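PDB 1OOE: dihydropteridine reductase from Caenorhabditis elegans, which probably catalyses the NADH- or NADPH-dependent reduction of quinonoid dihydrobiopterin to tetrahydrobiopterin, acting as a homodimer of the short-chain dehydrogenase/reductase family. Local coordinates for residues 117-122 against 163-168; 125-130 against 151-156; 33-38 against 45-50; 4-9 against 26-31; 176-181 against 196-201. All blocks are in the same frame, centred on the assembly; numbering follows the deposited sequence. Where two conformers were deposited one is given.

Contact 1 (117-122 against 163-168); sequences THLKPG and GLPDNS
A type II beta turn from P165 to S168 lies against the corner at P121 and G122, where the chain leaves strand 119-120 for strand 123-128. The P165 ring is the main wedge. P165 CG rests 3.4 Å from L119 O and also nears K120 O, while P165 CB faces P121 CA at 4.0 Å, which leaves the ring pressed on backbone more than on side chains. L119 adds the hydrophobic floor: its CB approaches P165 CG, and its CD2 reaches S168 CB at 4.2 Å. Further along, the two backbones draw together. G122 N gives D166 O a weak hydrogen bond of 2.9 Å, bent to 128° at the hydrogen, and G122 CA points a hydrogen almost straight at N167 O, 3.2 Å away. N167 CB lies over this glycine, 3.9 Å from G122 CA. The turn carries its own brace: with chi1 at 64°, S168 folds OG back to P165 O, a 2.6 Å hydrogen bond, and S168 N donates to the same oxygen, so that two donors grip one carbonyl. Around the contact, K120 sends its amine the other way into a salt bridge with D74, G122 O is held by R215, and L164 packs on helix 93-118. Both segments are connections that lead from a helix, 93-118 or 141-158, into adjacent parallel strands, 123-128 and 169-175, and they meet at the edge of the Rossmann-type alpha/beta fold where those strands begin.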
# COMPACT_ATOMS: atom_id res chain seq x y z
N THR A 117 -4.99 -16.94 13.14
CA THR A 117 -5.01 -18.39 13.27
C THR A 117 -4.44 -18.92 14.58
O THR A 117 -5.04 -19.79 15.22
CB THR A 117 -4.19 -19.07 12.13
OG1 THR A 117 -4.64 -18.60 10.85
CG2 THR A 117 -4.35 -20.58 12.21
N HIS A 118 -3.29 -18.39 14.98
CA HIS A 118 -2.59 -18.89 16.16
C HIS A 118 -2.45 -18.02 17.41
O HIS A 118 -2.01 -18.52 18.44
CB HIS A 118 -1.20 -19.32 15.72
CG HIS A 118 -1.20 -20.29 14.58
ND1 HIS A 118 -1.61 -21.60 14.72
CD2 HIS A 118 -0.86 -20.14 13.27
CE1 HIS A 118 -1.53 -22.21 13.56
NE2 HIS A 118 -1.08 -21.35 12.66
N LEU A 119 -2.80 -16.75 17.33
CA LEU A 119 -2.66 -15.87 18.49
C LEU A 119 -3.73 -16.11 19.56
O LEU A 119 -4.92 -16.18 19.26
CB LEU A 119 -2.69 -14.41 18.05
CG LEU A 119 -2.32 -13.33 19.07
CD1 LEU A 119 -0.84 -13.43 19.46
CD2 LEU A 119 -2.59 -11.96 18.46
N LYS A 120 -3.29 -16.24 20.81
CA LYS A 120 -4.22 -16.46 21.93
C LYS A 120 -5.08 -15.22 22.15
O LYS A 120 -4.67 -14.10 21.81
CB LYS A 120 -3.45 -16.74 23.22
CG LYS A 120 -2.63 -15.53 23.68
CD LYS A 120 -2.34 -15.54 25.18
CE LYS A 120 -1.40 -14.40 25.57
NZ LYS A 120 -1.05 -14.46 27.02
N PRO A 121 -6.29 -15.40 22.69
CA PRO A 121 -7.12 -14.22 22.92
C PRO A 121 -6.34 -13.34 23.89
O PRO A 121 -5.72 -13.84 24.83
CB PRO A 121 -8.38 -14.81 23.55
CG PRO A 121 -8.49 -16.13 22.84
CD PRO A 121 -7.07 -16.64 22.89
N GLY A 122 -6.34 -12.03 23.64
CA GLY A 122 -5.61 -11.12 24.50
C GLY A 122 -4.13 -11.02 24.14
O GLY A 122 -3.38 -10.31 24.80
N GLY A 163 -10.74 -10.18 12.28
CA GLY A 163 -10.27 -11.55 12.26
C GLY A 163 -9.35 -11.86 13.43
O GLY A 163 -9.10 -13.02 13.74
N LEU A 164 -8.82 -10.82 14.07
CA LEU A 164 -7.94 -11.03 15.22
C LEU A 164 -8.78 -11.52 16.39
O LEU A 164 -9.97 -11.21 16.49
CB LEU A 164 -7.22 -9.73 15.60
CG LEU A 164 -6.15 -9.26 14.60
CD1 LEU A 164 -5.44 -8.04 15.16
CD2 LEU A 164 -5.15 -10.38 14.33
N PRO A 165 -8.17 -12.31 17.29
CA PRO A 165 -8.92 -12.83 18.44
C PRO A 165 -9.37 -11.76 19.43
O PRO A 165 -8.83 -10.66 19.48
CB PRO A 165 -7.94 -13.83 19.06
CG PRO A 165 -6.61 -13.24 18.75
CD PRO A 165 -6.77 -12.77 17.32
N ASP A 166 -10.38 -12.10 20.23
CA ASP A 166 -10.92 -11.18 21.21
C ASP A 166 -9.88 -10.68 22.20
O ASP A 166 -9.00 -11.43 22.64
CB ASP A 166 -12.06 -11.84 22.00
CG ASP A 166 -13.24 -12.20 21.13
OD1 ASP A 166 -13.69 -11.33 20.35
OD2 ASP A 166 -13.73 -13.34 21.23
N ASN A 167 -9.99 -9.40 22.55
CA ASN A 167 -9.10 -8.78 23.52
C ASN A 167 -7.65 -8.64 23.08
O ASN A 167 -6.81 -8.21 23.87
CB ASN A 167 -9.17 -9.56 24.84
CG ASN A 167 -10.58 -9.60 25.42
OD1 ASN A 167 -10.95 -10.56 26.11
ND2 ASN A 167 -11.36 -8.57 25.15
N SER A 168 -7.35 -8.99 21.84
CA SER A 168 -5.97 -8.87 21.35
C SER A 168 -5.70 -7.44 20.89
O SER A 168 -6.63 -6.64 20.72
CB SER A 168 -5.72 -9.84 20.19
OG SER A 168 -6.52 -9.52 19.07

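Contact 2 (125-130 against 151-156); sequences LQLTGA and HHLTSS
H151 bridges helix 141-158 to the peptide that follows strand 123-128 and gives the contact its hydrogen bond. From CB, the ring carbon CG stands anti to the carbonyl carbon (chi1 -69°), and this carries the imidazole along the helix surface to the end of the strand. H151 CD2 then passes G129 CA at 3.7 Å, and H151 CE1 comes within 3.2 Å of A130 O. At the tip H151 NE2 accepts a hydrogen bond from A130 N, 3.0 Å long and 155° at the hydrogen. The donor lies close to the ring plane, and G129 CA sits at the same edge, 3.4 Å from H151 NE2. With NE2 accepting, the ring proton is probably on ND1. K147 supports the same stretch of chain by bonding T128 O and G129 O.

Deeper in, L127 projects from the strand toward the helix. L127 CD1 touches T154 OG1 at 3.8 Å and L153 CD2 at 4.2 Å; the L127 and T154 side chains overlap alongside, running in opposite senses. The T154 hydroxyl is occupied by T172 OG1 and V150 O, so the leucine methyl meets a hydroxyl whose polar needs are met by others. The far side of this helix faces the second subunit, where H152 NE2 bonds G135 O and S156 OG bonds T137 N of that chain. A helix that bears the Y-x-x-x-K pattern (Y143, K147), packs on the sheet and joins the dimer is a hallmark of the short-chain dehydrogenase/reductase fold.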
# COMPACT_ATOMS: atom_id res chain seq x y z
N LEU A 125 0.04 -8.64 18.49
CA LEU A 125 0.58 -8.72 17.13
C LEU A 125 1.32 -7.39 16.96
O LEU A 125 0.73 -6.32 17.16
CB LEU A 125 -0.52 -8.82 16.07
CG LEU A 125 -0.04 -8.53 14.63
CD1 LEU A 125 0.93 -9.61 14.16
CD2 LEU A 125 -1.24 -8.45 13.69
N GLN A 126 2.60 -7.45 16.62
CA GLN A 126 3.38 -6.23 16.41
C GLN A 126 3.88 -6.20 14.97
O GLN A 126 4.39 -7.20 14.46
CB GLN A 126 4.55 -6.17 17.39
CG GLN A 126 5.58 -5.09 17.08
CD GLN A 126 6.74 -5.62 16.25
OE1 GLN A 126 7.27 -6.69 16.55
NE2 GLN A 126 7.13 -4.88 15.22
N LEU A 127 3.71 -5.06 14.33
CA LEU A 127 4.15 -4.87 12.95
C LEU A 127 5.14 -3.71 12.92
O LEU A 127 5.26 -2.95 13.88
CB LEU A 127 2.96 -4.55 12.04
CG LEU A 127 1.80 -5.55 12.00
CD1 LEU A 127 0.72 -5.01 11.08
CD2 LEU A 127 2.30 -6.91 11.51
N THR A 128 5.84 -3.58 11.80
CA THR A 128 6.81 -2.51 11.67
C THR A 128 6.41 -1.55 10.56
O THR A 128 6.29 -1.95 9.40
CB THR A 128 8.21 -3.07 11.38
OG1 THR A 128 8.59 -3.96 12.45
CG2 THR A 128 9.23 -1.95 11.29
N GLY A 129 6.18 -0.29 10.93
CA GLY A 129 5.79 0.71 9.96
C GLY A 129 6.99 1.54 9.54
O GLY A 129 8.09 1.01 9.41
N ALA A 130 6.78 2.84 9.35
CA ALA A 130 7.87 3.73 8.97
C ALA A 130 7.51 5.19 9.25
O ALA A 130 6.55 5.72 8.70
CB ALA A 130 8.20 3.55 7.49
N HIS A 151 0.58 0.71 7.42
CA HIS A 151 -0.08 1.57 8.40
C HIS A 151 -1.60 1.40 8.29
O HIS A 151 -2.30 1.35 9.30
CB HIS A 151 0.29 3.04 8.19
CG HIS A 151 1.72 3.36 8.52
ND1 HIS A 151 2.22 4.65 8.49
CD2 HIS A 151 2.75 2.56 8.89
CE1 HIS A 151 3.50 4.63 8.82
NE2 HIS A 151 3.85 3.38 9.07
N HIS A 152 -2.12 1.30 7.06
CA HIS A 152 -3.56 1.13 6.90
C HIS A 152 -4.00 -0.24 7.40
O HIS A 152 -5.05 -0.36 8.04
CB HIS A 152 -3.98 1.32 5.43
CG HIS A 152 -5.47 1.38 5.27
ND1 HIS A 152 -6.25 0.26 5.09
CD2 HIS A 152 -6.33 2.42 5.38
CE1 HIS A 152 -7.53 0.61 5.11
NE2 HIS A 152 -7.60 1.92 5.29
N LEU A 153 -3.19 -1.25 7.11
CA LEU A 153 -3.48 -2.62 7.54
C LEU A 153 -3.63 -2.63 9.05
O LEU A 153 -4.51 -3.29 9.60
CB LEU A 153 -2.32 -3.54 7.13
CG LEU A 153 -2.27 -4.95 7.75
CD1 LEU A 153 -3.51 -5.73 7.37
CD2 LEU A 153 -1.03 -5.67 7.27
N THR A 154 -2.77 -1.87 9.72
CA THR A 154 -2.81 -1.77 11.17
C THR A 154 -4.17 -1.26 11.64
O THR A 154 -4.75 -1.81 12.59
CB THR A 154 -1.69 -0.83 11.66
OG1 THR A 154 -0.42 -1.39 11.32
CG2 THR A 154 -1.77 -0.64 13.17
N SER A 155 -4.68 -0.22 10.98
CA SER A 155 -5.97 0.33 11.39
C SER A 155 -7.11 -0.65 11.14
O SER A 155 -8.03 -0.73 11.95
CB SER A 155 -6.26 1.67 10.68
OG SER A 155 -6.58 1.50 9.31
N SER A 156 -7.06 -1.39 10.04
CA SER A 156 -8.11 -2.36 9.75
C SER A 156 -8.10 -3.53 10.74
O SER A 156 -9.16 -3.99 11.16
CB SER A 156 -7.95 -2.91 8.32
OG SER A 156 -8.20 -1.89 7.37

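Contact 3 (33-38 against 45-50); sequences IDLSAN and ILVDGN
I45 O is gripped from more than one side: D34 N donates to it over 3.3 Å at 161°, water 2 adds a weak bond that links it to S36 O, and I33 CA brings a hydrogen close as well. This pairing joins strand 28-34 to strand 43-46, the outermost strand at this edge of the Rossmann-type sheet, in its parallel part. One step on, V47 N returns the bond to D34 O at 3.0 Å as the strands give way to loops. Water 1 continues the ladder where direct bonds stop, donating to L35 O at 2.7 Å and to V47 O at 2.6 Å.

The D34 carboxylate works at the end of the strand. D34 OD1 receives L35 N at 2.7 Å through its anti lone pair, and OD2 accepts from K12 N in the glycine-rich turn that fits a Rossmann-type G-x-G-x-x-G pattern and probably lies at the dinucleotide site; together these bonds fix the rotation of the group. Rossmann enzymes that use NADH commonly carry an acidic residue at this position.

On the face that meets helix 53-68, I33 and I45 run abreast, with I33 CG1 3.6 Å from I45 CB. I33 CG2 reaches V47 CG2, also at 3.6 Å, and V47 in turn packs on Q56 and I60. L35 swings its CD2 over V47 O and toward G49 N. On the other face L46 has its CG anti to the backbone N (chi1 -177°), which carries L46 CD1 to within 3.4 Å of L35 O.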
# COMPACT_ATOMS: atom_id res chain seq x y z
N ILE A 33 10.75 -17.17 11.56
CA ILE A 33 10.27 -17.27 10.19
C ILE A 33 11.17 -16.33 9.39
O ILE A 33 11.16 -15.13 9.61
CB ILE A 33 8.81 -16.79 10.05
CG1 ILE A 33 7.88 -17.69 10.88
CG2 ILE A 33 8.39 -16.80 8.59
CD1 ILE A 33 6.41 -17.26 10.83
N ASP A 34 11.95 -16.89 8.47
CA ASP A 34 12.84 -16.07 7.67
C ASP A 34 13.35 -16.85 6.46
O ASP A 34 12.99 -18.01 6.26
CB ASP A 34 14.03 -15.58 8.51
CG ASP A 34 14.48 -14.18 8.13
OD1 ASP A 34 14.58 -13.88 6.92
OD2 ASP A 34 14.74 -13.36 9.04
N LEU A 35 14.19 -16.20 5.66
CA LEU A 35 14.75 -16.80 4.46
C LEU A 35 15.78 -17.89 4.77
O LEU A 35 16.14 -18.68 3.90
CB LEU A 35 15.38 -15.71 3.60
CG LEU A 35 14.40 -14.64 3.11
CD1 LEU A 35 15.16 -13.47 2.50
CD2 LEU A 35 13.44 -15.24 2.10
N SER A 36 16.25 -17.91 6.01
CA SER A 36 17.21 -18.91 6.45
C SER A 36 16.95 -19.19 7.93
O SER A 36 16.24 -18.43 8.59
CB SER A 36 18.66 -18.44 6.24
OG SER A 36 18.97 -17.29 7.01
N ALA A 37 17.53 -20.26 8.44
CA ALA A 37 17.32 -20.63 9.83
C ALA A 37 18.21 -19.90 10.83
O ALA A 37 19.34 -19.52 10.53
CB ALA A 37 17.49 -22.13 9.99
N ASN A 38 17.66 -19.71 12.02
CA ASN A 38 18.38 -19.09 13.13
C ASN A 38 18.58 -20.29 14.05
O ASN A 38 17.63 -20.77 14.68
CB ASN A 38 17.51 -18.04 13.83
CG ASN A 38 18.25 -17.32 14.94
OD1 ASN A 38 18.96 -17.95 15.73
ND2 ASN A 38 18.09 -16.01 15.01
N ILE A 45 10.90 -21.78 10.51
CA ILE A 45 9.97 -21.83 9.39
C ILE A 45 10.74 -21.24 8.21
O ILE A 45 11.16 -20.09 8.26
CB ILE A 45 8.71 -20.97 9.67
CG1 ILE A 45 8.05 -21.42 10.98
CG2 ILE A 45 7.75 -21.06 8.50
CD1 ILE A 45 7.63 -22.87 11.01
N LEU A 46 10.93 -22.04 7.17
CA LEU A 46 11.69 -21.60 6.00
C LEU A 46 10.86 -20.91 4.93
O LEU A 46 9.87 -21.45 4.44
CB LEU A 46 12.42 -22.79 5.37
CG LEU A 46 13.33 -22.48 4.18
CD1 LEU A 46 14.45 -21.55 4.62
CD2 LEU A 46 13.90 -23.76 3.62
N VAL A 47 11.29 -19.71 4.55
CA VAL A 47 10.61 -18.93 3.53
C VAL A 47 11.41 -18.96 2.23
O VAL A 47 12.60 -18.67 2.22
CB VAL A 47 10.44 -17.46 3.96
CG1 VAL A 47 9.68 -16.69 2.89
CG2 VAL A 47 9.71 -17.39 5.29
N ASP A 48 10.74 -19.33 1.14
CA ASP A 48 11.37 -19.39 -0.17
C ASP A 48 11.08 -18.07 -0.89
O ASP A 48 9.97 -17.84 -1.35
CB ASP A 48 10.79 -20.55 -0.99
CG ASP A 48 11.53 -20.78 -2.29
OD1 ASP A 48 12.06 -19.81 -2.86
OD2 ASP A 48 11.58 -21.94 -2.76
N GLY A 49 12.10 -17.21 -0.96
CA GLY A 49 11.93 -15.92 -1.60
C GLY A 49 11.53 -15.94 -3.06
O GLY A 49 11.08 -14.92 -3.59
N ASN A 50 11.68 -17.09 -3.72
CA ASN A 50 11.32 -17.20 -5.14
C ASN A 50 9.83 -17.45 -5.36
O ASN A 50 9.32 -17.23 -6.46
CB ASN A 50 12.12 -18.33 -5.80
CG ASN A 50 13.61 -18.07 -5.81
OD1 ASN A 50 14.06 -16.99 -6.21
ND2 ASN A 50 14.39 -19.06 -5.39
O HOH W 1 15.01 -19.45 1.54
O HOH W 2 13.97 -20.53 8.79

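Contact 4 (4-9 against 26-31); sequences GKVIVY and NGYTVL
G4 opens the pairing of strand 4-9 with strand 28-34: its carbonyl oxygen accepts T29 N at 2.8 Å, almost straight at 177°. The Y28 ring lies beside this glycine, CD2 3.5 Å from G4 C, and K5 N stands at the ring's edge. K5 runs alongside T29, CG against CB, before its amine turns away to a weak bond with S71. V6 bonds the neighbouring strand through both its N and its O: V6 N to T29 O at 3.0 Å, and V6 O from L31 N at 2.9 Å. The V6 side chain stands roughly perpendicular to that of Y28, V6 CG1 3.9 Å from Y28 CD2, while V6 CG2 meets V30. I7 places CG1 4.2 Å from L31 CB on the face covered by helix 53-68. V8 N completes the ladder to L31 O at 2.8 Å, and V8 CG2 touches V30 CG1 at 3.8 Å on the face of helix 14-25. This is the first beta-alpha-beta unit of the Rossmann fold, its helix ended by a Schellman motif at G27. Register is thus set by the backbone bonds, while V6, V8, V30, I7 and L31 give the buried apolar part and K5 and T29 the more exposed end.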
# COMPACT_ATOMS: atom_id res chain seq x y z
N GLY A 4 5.86 -19.49 27.61
CA GLY A 4 4.95 -19.22 26.51
C GLY A 4 5.65 -19.39 25.18
O GLY A 4 6.80 -19.82 25.12
N LYS A 5 4.96 -19.05 24.09
CA LYS A 5 5.54 -19.16 22.76
C LYS A 5 5.34 -17.87 21.99
O LYS A 5 4.33 -17.19 22.15
CB LYS A 5 4.88 -20.31 21.99
CG LYS A 5 5.02 -21.69 22.61
CD LYS A 5 4.27 -22.74 21.80
CE LYS A 5 4.35 -24.13 22.43
NZ LYS A 5 3.68 -24.22 23.76
N VAL A 6 6.32 -17.52 21.16
CA VAL A 6 6.23 -16.32 20.34
C VAL A 6 6.83 -16.59 18.96
O VAL A 6 7.71 -17.44 18.80
CB VAL A 6 6.96 -15.10 20.98
CG1 VAL A 6 6.27 -14.71 22.28
CG2 VAL A 6 8.42 -15.42 21.22
N ILE A 7 6.33 -15.86 17.97
CA ILE A 7 6.82 -15.98 16.60
C ILE A 7 7.55 -14.70 16.23
O ILE A 7 7.04 -13.60 16.47
CB ILE A 7 5.64 -16.17 15.61
CG1 ILE A 7 4.99 -17.54 15.83
CG2 ILE A 7 6.13 -16.00 14.17
CD1 ILE A 7 3.73 -17.75 15.01
N VAL A 8 8.74 -14.84 15.66
CA VAL A 8 9.52 -13.68 15.22
C VAL A 8 9.71 -13.84 13.72
O VAL A 8 10.44 -14.72 13.26
CB VAL A 8 10.92 -13.62 15.90
CG1 VAL A 8 11.70 -12.42 15.35
CG2 VAL A 8 10.77 -13.49 17.41
N TYR A 9 9.01 -13.00 12.97
CA TYR A 9 9.06 -13.00 11.51
C TYR A 9 10.17 -12.00 11.18
O TYR A 9 9.98 -10.79 11.29
CB TYR A 9 7.71 -12.53 10.97
CG TYR A 9 7.40 -12.89 9.53
CD1 TYR A 9 8.35 -12.74 8.52
CD2 TYR A 9 6.12 -13.33 9.18
CE1 TYR A 9 8.03 -13.01 7.19
CE2 TYR A 9 5.79 -13.60 7.85
CZ TYR A 9 6.74 -13.44 6.86
OH TYR A 9 6.40 -13.69 5.55
N ASN A 26 14.23 -15.10 28.50
CA ASN A 26 13.15 -14.93 29.46
C ASN A 26 12.16 -16.09 29.52
O ASN A 26 11.01 -15.91 29.90
CB ASN A 26 12.42 -13.61 29.18
CG ASN A 26 13.15 -12.41 29.74
OD1 ASN A 26 13.05 -12.11 30.94
ND2 ASN A 26 13.92 -11.73 28.90
N GLY A 27 12.63 -17.28 29.15
CA GLY A 27 11.80 -18.47 29.23
C GLY A 27 10.79 -18.81 28.15
O GLY A 27 10.00 -19.73 28.33
N TYR A 28 10.79 -18.08 27.04
CA TYR A 28 9.84 -18.37 25.97
C TYR A 28 10.39 -19.31 24.91
O TYR A 28 11.60 -19.39 24.69
CB TYR A 28 9.39 -17.08 25.27
CG TYR A 28 8.44 -16.22 26.07
CD1 TYR A 28 8.90 -15.40 27.10
CD2 TYR A 28 7.07 -16.22 25.79
CE1 TYR A 28 8.03 -14.61 27.84
CE2 TYR A 28 6.19 -15.42 26.52
CZ TYR A 28 6.68 -14.62 27.54
OH TYR A 28 5.81 -13.84 28.27
N THR A 29 9.49 -20.04 24.25
CA THR A 29 9.85 -20.92 23.15
C THR A 29 9.72 -19.96 21.97
O THR A 29 8.73 -19.24 21.89
CB THR A 29 8.83 -22.05 22.97
OG1 THR A 29 8.82 -22.88 24.14
CG2 THR A 29 9.19 -22.90 21.75
N VAL A 30 10.70 -19.93 21.08
CA VAL A 30 10.64 -19.01 19.96
C VAL A 30 10.69 -19.64 18.57
O VAL A 30 11.57 -20.46 18.27
CB VAL A 30 11.78 -17.96 20.05
CG1 VAL A 30 11.60 -16.90 18.97
CG2 VAL A 30 11.78 -17.33 21.43
N LEU A 31 9.74 -19.26 17.73
CA LEU A 31 9.68 -19.76 16.37
C LEU A 31 10.15 -18.65 15.45
O LEU A 31 9.65 -17.53 15.51
CB LEU A 31 8.25 -20.16 16.00
CG LEU A 31 7.62 -21.34 16.73
CD1 LEU A 31 7.26 -20.95 18.16
CD2 LEU A 31 6.37 -21.79 15.98

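Contact 5 (176-181 against 196-201); sequences VTLDTP and TPLSFI
Two backbone hydrogen bonds clamp T196 to the loop 176-181: T196 N donates to T177 O at 2.9 Å and 163°, and T196 O accepts D179 N at 3.0 Å. The pair forms a single bridge between L178 and T196. A water-mediated link runs beside it. Water 3 accepts from T177 N at 2.9 Å and lies 2.7 Å from T196 OG1, a hydroxyl that also bonds T226 OG1. Apolar contacts fill the other flank. L178 CB meets L198 CD2 at 4.1 Å, and the CG of L198, anti to its carbonyl carbon (chi1 -57°), brings the isobutyl group over D179 O, with CG at 3.5 Å. L178 CD2 reaches toward I201 CG1 at 4.5 Å, and L15 of helix 14-25 touches all three of these aliphatic residues. Among charged and capping groups, D179 holds R184 through OD2, and T180 at the N-cap bonds N183 N at the start of helix 181-186. The contact thus ties the segment after strand 169-175 to the head of helix 198-210, closing a loop region that in short-chain dehydrogenases/reductases commonly helps form the substrate pocket.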
# COMPACT_ATOMS: atom_id res chain seq x y z
N VAL A 176 12.92 6.01 14.64
CA VAL A 176 13.63 6.94 13.76
C VAL A 176 15.04 6.43 13.45
O VAL A 176 15.47 6.43 12.30
CB VAL A 176 13.70 8.35 14.40
CG1 VAL A 176 14.58 9.27 13.57
CG2 VAL A 176 12.29 8.92 14.53
N THR A 177 15.75 5.99 14.49
CA THR A 177 17.11 5.47 14.33
C THR A 177 17.39 4.34 15.32
O THR A 177 17.28 4.52 16.53
CB THR A 177 18.17 6.57 14.57
OG1 THR A 177 18.03 7.60 13.59
CG2 THR A 177 19.56 5.98 14.48
N LEU A 178 17.76 3.18 14.80
CA LEU A 178 18.09 2.03 15.65
C LEU A 178 19.60 1.85 15.65
O LEU A 178 20.26 2.14 14.65
CB LEU A 178 17.44 0.76 15.11
CG LEU A 178 15.92 0.61 15.17
CD1 LEU A 178 15.53 -0.71 14.53
CD2 LEU A 178 15.45 0.67 16.61
N ASP A 179 20.14 1.37 16.76
CA ASP A 179 21.57 1.13 16.86
C ASP A 179 21.83 -0.25 16.27
O ASP A 179 21.49 -1.26 16.89
CB ASP A 179 22.02 1.18 18.32
CG ASP A 179 23.52 1.00 18.48
OD1 ASP A 179 24.22 0.88 17.46
OD2 ASP A 179 24.00 0.98 19.64
N THR A 180 22.40 -0.29 15.08
CA THR A 180 22.69 -1.55 14.41
C THR A 180 24.13 -1.56 13.91
O THR A 180 24.75 -0.51 13.79
CB THR A 180 21.79 -1.76 13.17
OG1 THR A 180 22.10 -0.76 12.19
CG2 THR A 180 20.32 -1.64 13.56
N PRO A 181 24.68 -2.75 13.62
CA PRO A 181 26.05 -2.85 13.13
C PRO A 181 26.25 -2.05 11.85
O PRO A 181 27.28 -1.41 11.65
CB PRO A 181 26.22 -4.35 12.90
CG PRO A 181 25.37 -4.94 13.99
CD PRO A 181 24.12 -4.09 13.90
N THR A 196 18.32 4.67 19.22
CA THR A 196 17.53 3.80 20.08
C THR A 196 18.17 2.41 20.20
O THR A 196 18.46 1.76 19.20
CB THR A 196 16.08 3.61 19.54
OG1 THR A 196 15.45 4.88 19.39
CG2 THR A 196 15.26 2.75 20.50
N PRO A 197 18.42 1.95 21.44
CA PRO A 197 19.02 0.63 21.66
C PRO A 197 17.99 -0.43 21.29
O PRO A 197 16.79 -0.24 21.53
CB PRO A 197 19.32 0.63 23.16
CG PRO A 197 19.47 2.07 23.49
CD PRO A 197 18.36 2.71 22.70
N LEU A 198 18.44 -1.54 20.73
CA LEU A 198 17.51 -2.60 20.35
C LEU A 198 16.80 -3.15 21.58
O LEU A 198 15.63 -3.55 21.51
CB LEU A 198 18.26 -3.73 19.62
CG LEU A 198 19.04 -3.33 18.36
CD1 LEU A 198 19.62 -4.58 17.71
CD2 LEU A 198 18.12 -2.61 17.38
N SER A 199 17.49 -3.15 22.72
CA SER A 199 16.91 -3.65 23.97
C SER A 199 15.67 -2.87 24.41
O SER A 199 14.81 -3.41 25.10
CB SER A 199 17.96 -3.62 25.09
OG SER A 199 18.36 -2.29 25.40
N PHE A 200 15.58 -1.60 24.01
CA PHE A 200 14.43 -0.79 24.37
C PHE A 200 13.19 -1.42 23.76
O PHE A 200 12.13 -1.49 24.39
CB PHE A 200 14.59 0.63 23.82
CG PHE A 200 13.49 1.58 24.25
CD1 PHE A 200 13.43 2.05 25.56
CD2 PHE A 200 12.53 2.01 23.34
CE1 PHE A 200 12.43 2.94 25.95
CE2 PHE A 200 11.52 2.90 23.72
CZ PHE A 200 11.47 3.37 25.03
N ILE A 201 13.33 -1.90 22.52
CA ILE A 201 12.24 -2.53 21.80
C ILE A 201 11.91 -3.91 22.37
O ILE A 201 10.75 -4.22 22.65
CB ILE A 201 12.58 -2.68 20.29
CG1 ILE A 201 12.88 -1.31 19.69
CG2 ILE A 201 11.43 -3.35 19.55
CD1 ILE A 201 11.72 -0.34 19.75
O HOH W 3 14.83 6.40 17.24

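Overall arrangement
Contacts 3 and 4 share strand 28-34 and are stitched together by I33 N to V8 O, 3.0 Å, a probable hydrogen bond. Contact 4 is a regular, buried strand ladder, whereas contact 3 frays at the sheet border and recruits waters. Contact 2 is also buried, but joins a strand to a helix through one imidazole bond and a few methyl contacts; it packs against the second subunit, while no other chain touches contacts 3, 4 and 5. Contact 1, at the surface, touches contact 2 through L119 CD2 and L125 N, and relies on proline packing and one weak backbone hydrogen bond. Contact 5, partly buried, lies across the chain's centre from contact 1 and mixes a backbone clamp with leucines.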